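Biliverdin reductase (Synechocystis sp., PDB 5B3T) probably reduces biliverdin, a tetrapyrrole of heme degradation, with NAD(P)H held by a Rossmann-fold domain that is joined to an alpha/beta domain. Local coordinates at residues I80-I83 / N84-G88; Q145-G148 / K149-E152; A184-S187 / R188-R191. All blocks are in the same frame, centred on the assembly; numbering follows the deposited sequence.

Interaction 1: residues I80-I83 / N84-G88; sequences IATI and NQLHG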
loop_
_atom_site.group_PDB
_atom_site.type_symbol
_atom_site.label_atom_id
_atom_site.label_comp_id
_atom_site.label_asym_id
_atom_site.label_seq_id
_atom_site.Cartn_x
_atom_site.Cartn_y
_atom_site.Cartn_z
ATOM N N ILE A 80 -9.220 -6.483 2.281
ATOM C CA ILE A 80 -9.018 -6.311 0.846
ATOM C C ILE A 80 -7.533 -6.085 0.594
ATOM O O ILE A 80 -6.963 -5.082 1.041
ATOM C CB ILE A 80 -9.850 -5.145 0.293
ATOM C CG1 ILE A 80 -11.328 -5.333 0.634
ATOM C CG2 ILE A 80 -9.667 -5.033 -1.216
ATOM C CD1 ILE A 80 -12.195 -4.162 0.222
ATOM N N ALA A 81 -6.907 -7.015 -0.138
ATOM C CA ALA A 81 -5.492 -6.918 -0.504
ATOM C C ALA A 81 -5.304 -7.736 -1.785
ATOM O O ALA A 81 -4.788 -8.855 -1.772
ATOM C CB ALA A 81 -4.572 -7.410 0.612
ATOM N N THR A 82 -5.711 -7.122 -2.939
ATOM C CA THR A 82 -5.770 -7.879 -4.180
ATOM C C THR A 82 -5.341 -6.995 -5.348
ATOM O O THR A 82 -4.487 -6.109 -5.188
ATOM C CB THR A 82 -7.194 -8.454 -4.363
ATOM O OG1 THR A 82 -7.271 -9.237 -5.560
ATOM C CG2 THR A 82 -8.249 -7.341 -4.412
ATOM N N ILE A 83 -5.895 -7.262 -6.529
ATOM C CA ILE A 83 -5.578 -6.498 -7.733
ATOM C C ILE A 83 -5.875 -5.017 -7.514
ATOM O O ILE A 83 -6.955 -4.658 -7.029
ATOM C CB ILE A 83 -6.384 -7.065 -8.914
ATOM C CG1 ILE A 83 -5.929 -8.500 -9.227
ATOM C CG2 ILE A 83 -6.280 -6.169 -10.115
ATOM C CD1 ILE A 83 -6.857 -9.255 -10.194
ATOM N N ASN A 84 -4.954 -4.164 -7.926
ATOM C CA ASN A 84 -5.025 -2.730 -7.642
ATOM C C ASN A 84 -6.367 -2.132 -8.044
ATOM O O ASN A 84 -7.007 -1.423 -7.259
ATOM C CB ASN A 84 -3.891 -1.993 -8.363
ATOM C CG ASN A 84 -2.544 -2.192 -7.698
ATOM O OD1 ASN A 84 -2.462 -2.669 -6.566
ATOM N ND2 ASN A 84 -1.479 -1.813 -8.396
ATOM N N GLN A 85 -6.809 -2.411 -9.273
ATOM C CA GLN A 85 -8.001 -1.755 -9.807
ATOM C C GLN A 85 -9.250 -2.080 -8.995
ATOM O O GLN A 85 -10.186 -1.274 -8.950
ATOM C CB GLN A 85 -8.197 -2.158 -11.270
ATOM C CG GLN A 85 -9.326 -1.421 -11.982
ATOM C CD GLN A 85 -9.485 -1.851 -13.430
ATOM O OE1 GLN A 85 -9.265 -3.015 -13.772
ATOM N NE2 GLN A 85 -9.871 -0.913 -14.287
ATOM N N LEU A 86 -9.278 -3.237 -8.334
ATOM C CA LEU A 86 -10.492 -3.730 -7.692
ATOM C C LEU A 86 -10.776 -3.105 -6.331
ATOM O O LEU A 86 -11.906 -3.226 -5.844
ATOM C CB LEU A 86 -10.413 -5.250 -7.526
ATOM C CG LEU A 86 -10.413 -6.104 -8.792
ATOM C CD1 LEU A 86 -10.303 -7.578 -8.434
ATOM C CD2 LEU A 86 -11.676 -5.838 -9.593
ATOM N N HIS A 87 -9.801 -2.435 -5.713
ATOM C CA HIS A 87 -9.908 -2.116 -4.289
ATOM C C HIS A 87 -11.088 -1.196 -3.998
ATOM O O HIS A 87 -11.848 -1.430 -3.052
ATOM C CB HIS A 87 -8.600 -1.504 -3.792
ATOM C CG HIS A 87 -7.578 -2.521 -3.397
ATOM N ND1 HIS A 87 -6.605 -2.272 -2.454
ATOM C CD2 HIS A 87 -7.386 -3.795 -3.812
ATOM C CE1 HIS A 87 -5.854 -3.349 -2.307
ATOM N NE2 HIS A 87 -6.307 -4.287 -3.119
ATOM N N GLY A 88 -11.262 -0.146 -4.801
ATOM C CA GLY A 88 -12.359 0.777 -4.560
ATOM C C GLY A 88 -13.723 0.140 -4.747
ATOM O O GLY A 88 -14.635 0.356 -3.943
HETATM O O HOH W 1 -3.437 -3.575 -4.370
#
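The imidazole of His87 lies against the end of strand 77-80 and the loop that follows, meeting them with one face and one edge. Over the face sits the methyl CG2 of Ile80, displaced toward the rim and 3.7 Å from His87 CD2, a CH-pi contact; the two side chains run past each other in opposite senses. At the ring edge, close to its plane, Thr82 N donates to His87 NE2 at 2.9 Å in a nearly straight bond (172°). CD2 is touched again by Thr82 CG2 at 3.7 Å and, obliquely, by the carbonyl Ile83 O, 3.4 Å from the same His87 CD2. His87 CG stands anti to its own carbonyl carbon (chi1 -85°), which swings the ring back over the loop. The second ring nitrogen, ND1, bonds to Pro106 O, so the ring is held at both nitrogens and its rotation is fixed. This is the strand-to-helix connection of a beta-alpha-beta crossover in the Rossmann fold (strand 77-80, helix 87-96, strand 100-104), with Asn84 and His87 both belonging to the NADP(+) site, which is empty in this chain. Between strand and helix the chain makes a tight turn in which Leu86 N bonds to Ile83 O at 3.0 Å, approaching from well above the carbonyl plane (47° out of it). The same turn brings Leu86 CD1 to 4.0 Å from Ile83 CB. The Asn84 side chain sets off away from residues 80-83, yet its amide oxygen is tied back by a water that donates to Asn84 OD1 at 2.6 Å and to Thr82 O at 2.9 Å. Its amide nitrogen instead bonds to Phe178 O at the end of helix 175-178, and the side chain also touches Trp171.

Interaction 2: residues Q145-G148 / K149-E152; sequences QNLG and KIGE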
loop_
_atom_site.group_PDB
_atom_site.type_symbol
_atom_site.label_atom_id
_atom_site.label_comp_id
_atom_site.label_asym_id
_atom_site.label_seq_id
_atom_site.Cartn_x
_atom_site.Cartn_y
_atom_site.Cartn_z
ATOM N N GLN A 145 11.482 7.010 12.764
ATOM C CA GLN A 145 12.210 6.997 14.027
ATOM C C GLN A 145 13.531 7.754 13.968
ATOM O O GLN A 145 14.128 7.994 15.022
ATOM C CB GLN A 145 12.470 5.555 14.463
ATOM C CG GLN A 145 11.277 4.874 15.116
ATOM C CD GLN A 145 11.462 3.374 15.239
ATOM O OE1 GLN A 145 12.586 2.882 15.350
ATOM N NE2 GLN A 145 10.357 2.637 15.226
ATOM N N ASN A 146 14.003 8.134 12.779
ATOM C CA ASN A 146 15.318 8.743 12.648
ATOM C C ASN A 146 15.328 10.059 11.881
ATOM O O ASN A 146 16.388 10.687 11.790
ATOM C CB ASN A 146 16.293 7.763 11.978
ATOM C CG ASN A 146 16.660 6.598 12.879
ATOM O OD1 ASN A 146 17.500 6.728 13.771
ATOM N ND2 ASN A 146 16.029 5.452 12.652
ATOM N N LEU A 147 14.191 10.495 11.329
ATOM C CA LEU A 147 14.153 11.779 10.634
ATOM C C LEU A 147 14.511 12.932 11.560
ATOM O O LEU A 147 15.131 13.909 11.123
ATOM C CB LEU A 147 12.773 12.007 10.017
ATOM C CG LEU A 147 12.618 11.587 8.554
ATOM C CD1 LEU A 147 11.186 11.782 8.084
ATOM C CD2 LEU A 147 13.579 12.370 7.676
ATOM N N GLY A 148 14.143 12.837 12.839
ATOM C CA GLY A 148 14.468 13.889 13.785
ATOM C C GLY A 148 15.954 14.103 13.983
ATOM O O GLY A 148 16.353 15.120 14.561
ATOM N N LYS A 149 16.785 13.176 13.508
ATOM C CA LYS A 149 18.225 13.250 13.702
ATOM C C LYS A 149 18.954 14.037 12.617
ATOM O O LYS A 149 20.103 14.433 12.837
ATOM C CB LYS A 149 18.827 11.841 13.771
ATOM C CG LYS A 149 18.374 10.997 14.955
ATOM C CD LYS A 149 19.075 9.643 14.939
ATOM C CE LYS A 149 18.809 8.836 16.202
ATOM N NZ LYS A 149 17.356 8.633 16.446
ATOM N N ILE A 150 18.333 14.279 11.462
ATOM C CA ILE A 150 19.053 14.804 10.306
ATOM C C ILE A 150 18.657 16.237 9.973
ATOM O O ILE A 150 19.030 16.744 8.911
ATOM C CB ILE A 150 18.882 13.892 9.080
ATOM C CG1 ILE A 150 17.436 13.906 8.583
ATOM C CG2 ILE A 150 19.309 12.473 9.413
ATOM C CD1 ILE A 150 17.231 13.106 7.310
ATOM N N GLY A 151 17.921 16.913 10.855
ATOM C CA GLY A 151 17.638 18.320 10.628
ATOM C C GLY A 151 16.675 18.557 9.474
ATOM O O GLY A 151 15.795 17.743 9.180
ATOM N N GLU A 152 16.849 19.699 8.810
ATOM C CA GLU A 152 15.974 20.065 7.701
ATOM C C GLU A 152 16.270 19.185 6.494
ATOM O O GLU A 152 17.371 19.234 5.935
ATOM C CB GLU A 152 16.148 21.538 7.339
ATOM C CG GLU A 152 15.153 22.028 6.292
ATOM C CD GLU A 152 15.515 23.387 5.720
ATOM O OE1 GLU A 152 16.661 23.837 5.924
ATOM O OE2 GLU A 152 14.647 24.008 5.069
#
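At the C-terminal end of helix 137-146, where the chain turns toward strand 153-163, Asn146 and Leu147 meet Lys149 and Ile150 in two overlapping turns, each closed by a bond from the N-H of a residue to the carbonyl three residues before, 3-10 style. Lys149 N donates to Asn146 O at 3.1 Å, and Ile150 N to Leu147 O at 3.2 Å, the latter almost straight (174°). In both, the donor stands well above the carbonyl plane and away from the lone pairs. The Lys149 side chain doubles back along the outside of the turn: its CB rests 3.3 Å from Asn146 O, and the chain bends at its last torsion (chi4 56°), which brings the ammonium round to the Asn146 amide. There Lys149 NZ makes a weak bond of 3.3 Å to Asn146 OD1, the two side chains crossing obliquely. The other end of that amide, ND2, bonds to Ala142 O one turn back in the helix, so both ends of the amide have a partner, the Lys149 one weak. On the inner side, Leu147 CD2 meets Ile150 CD1 at 3.7 Å, methyl to methyl. Ile150 places CG1 between its own N and carbonyl carbon (chi1 67°), and that branch therefore also lies 3.4 Å from Leu147 O. Leu147 packs on Leu195 and Phe196 of helix 193-196, while Ile150 touches Leu260 and Leu269 of the mixed sheet. Gly151, with its positive phi, then carries the chain toward Glu152. The chemistry is divided: backbone bonds and buried methyls hold the inner side, whereas the weak Lys149 bond on the exposed side probably adds little, its charge likely to be only modestly offset by the amide oxygen.

Interaction 3: residues A184-S187 / R188-R191; sequences AALS and RISR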
loop_
_atom_site.group_PDB
_atom_site.type_symbol
_atom_site.label_atom_id
_atom_site.label_comp_id
_atom_site.label_asym_id
_atom_site.label_seq_id
_atom_site.Cartn_x
_atom_site.Cartn_y
_atom_site.Cartn_z
ATOM N N ALA A 184 1.774 3.385 -5.561
ATOM C CA ALA A 184 2.351 2.869 -4.323
ATOM C C ALA A 184 3.548 3.701 -3.876
ATOM O O ALA A 184 3.691 4.002 -2.686
ATOM C CB ALA A 184 2.749 1.404 -4.499
ATOM N N ALA A 185 4.418 4.080 -4.815
ATOM C CA ALA A 185 5.597 4.858 -4.451
ATOM C C ALA A 185 5.209 6.227 -3.907
ATOM O O ALA A 185 5.801 6.706 -2.933
ATOM C CB ALA A 185 6.525 5.000 -5.658
ATOM N N LEU A 186 4.211 6.869 -4.519
ATOM C CA LEU A 186 3.781 8.182 -4.049
ATOM C C LEU A 186 3.117 8.099 -2.682
ATOM O O LEU A 186 3.150 9.072 -1.921
ATOM C CB LEU A 186 2.834 8.819 -5.062
ATOM C CG LEU A 186 3.484 9.198 -6.390
ATOM C CD1 LEU A 186 2.422 9.628 -7.378
ATOM C CD2 LEU A 186 4.530 10.287 -6.197
ATOM N N SER A 187 2.504 6.959 -2.360
ATOM C CA SER A 187 1.980 6.765 -1.013
ATOM C C SER A 187 3.104 6.786 0.013
ATOM O O SER A 187 2.965 7.386 1.084
ATOM C CB SER A 187 1.203 5.452 -0.935
ATOM O OG SER A 187 0.819 5.163 0.400
ATOM N N ARG A 188 4.232 6.148 -0.306
ATOM C CA ARG A 188 5.366 6.131 0.611
ATOM C C ARG A 188 5.906 7.534 0.851
ATOM O O ARG A 188 6.167 7.926 1.995
ATOM C CB ARG A 188 6.467 5.219 0.064
ATOM C CG ARG A 188 6.117 3.738 0.066
ATOM C CD ARG A 188 6.645 3.042 1.318
ATOM N NE ARG A 188 6.133 3.640 2.549
ATOM C CZ ARG A 188 5.150 3.118 3.276
ATOM N NH1 ARG A 188 4.587 1.977 2.904
ATOM N NH2 ARG A 188 4.740 3.727 4.381
ATOM N N ILE A 189 6.073 8.313 -0.220
ATOM C CA ILE A 189 6.711 9.617 -0.095
ATOM C C ILE A 189 5.793 10.649 0.553
ATOM O O ILE A 189 6.265 11.707 0.985
ATOM C CB ILE A 189 7.187 10.103 -1.479
ATOM C CG1 ILE A 189 8.328 11.111 -1.336
ATOM C CG2 ILE A 189 6.034 10.724 -2.261
ATOM C CD1 ILE A 189 9.569 10.544 -0.677
ATOM N N SER A 190 4.495 10.367 0.652
ATOM C CA SER A 190 3.516 11.353 1.090
ATOM C C SER A 190 3.155 11.241 2.564
ATOM O O SER A 190 2.352 12.041 3.051
ATOM C CB SER A 190 2.238 11.232 0.255
ATOM O OG SER A 190 1.492 10.091 0.645
ATOM N N ARG A 191 3.720 10.274 3.287
ATOM C CA ARG A 191 3.321 10.007 4.663
ATOM C C ARG A 191 4.281 10.617 5.677
ATOM O O ARG A 191 4.390 10.126 6.807
ATOM C CB ARG A 191 3.168 8.503 4.877
ATOM C CG ARG A 191 2.023 7.934 4.057
ATOM C CD ARG A 191 2.016 6.420 4.015
ATOM N NE ARG A 191 0.963 5.929 3.127
ATOM C CZ ARG A 191 -0.263 5.609 3.529
ATOM N NH1 ARG A 191 -0.594 5.724 4.807
ATOM N NH2 ARG A 191 -1.157 5.172 2.652
#
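Arg191 turns the edge of its guanidinium to the hydroxyl of Ser187, one helical turn back. Two nitrogens grip the one oxygen side-on: Arg191 NE reaches Ser187 OG at 2.8 Å and Arg191 NH2 reaches Ser187 OG at 3.0 Å, both with the oxygen close to the guanidinium plane. With chi1 at 173°, the Ser187 hydroxyl points opposite the backbone N, toward the side where the extended arginine chain arrives. His132 ND1 is a further hydrogen-bond partner of this oxygen, giving the buried hydroxyl three bonds. The aliphatic part of the arginine crosses the end of the helix, with Arg191 CD 3.2 Å from Ser187 O. That same carbonyl receives Ser190 OG at 3.1 Å, from above its plane. Earlier in the turn, Arg188 N bonds to Ala184 O at 3.2 Å and Ile189 N to Ala185 O at 3.2 Å. A leucine in place of Arg191 would probably leave Ser187 OG without both arginine N-H donors and Tyr105 without its cation-pi partner. Tyr105 itself belongs to the NADP(+) site and also touches Ser187. Ser190 and Arg191, just after helix 183-189, thus fold back onto Ser187 at its C-terminal end, beside the loop that carries Tyr105 of the cofactor site.

How the interactions relate
From the N terminus the three contacts come in series, none nesting in or crossing another, each local, between residues a few places apart. Interaction 1 closes the bend from strand 77-80 into helix 87-96 of the Rossmann domain. Interaction 2 closes the exit from helix 137-146 toward strand 153-163, on the opposite side of the chain's centre, its centre about 34 Å from that of interaction 1. Interaction 3 ends helix 183-189, its centre about 17 Å from that of interaction 1 and about 18 Å from that of interaction 2. Loop residues Tyr105 and Pro106, after strand 100-104, face interactions 3 and 1 respectively, and His140 of helix 137-146 packs against interaction 3.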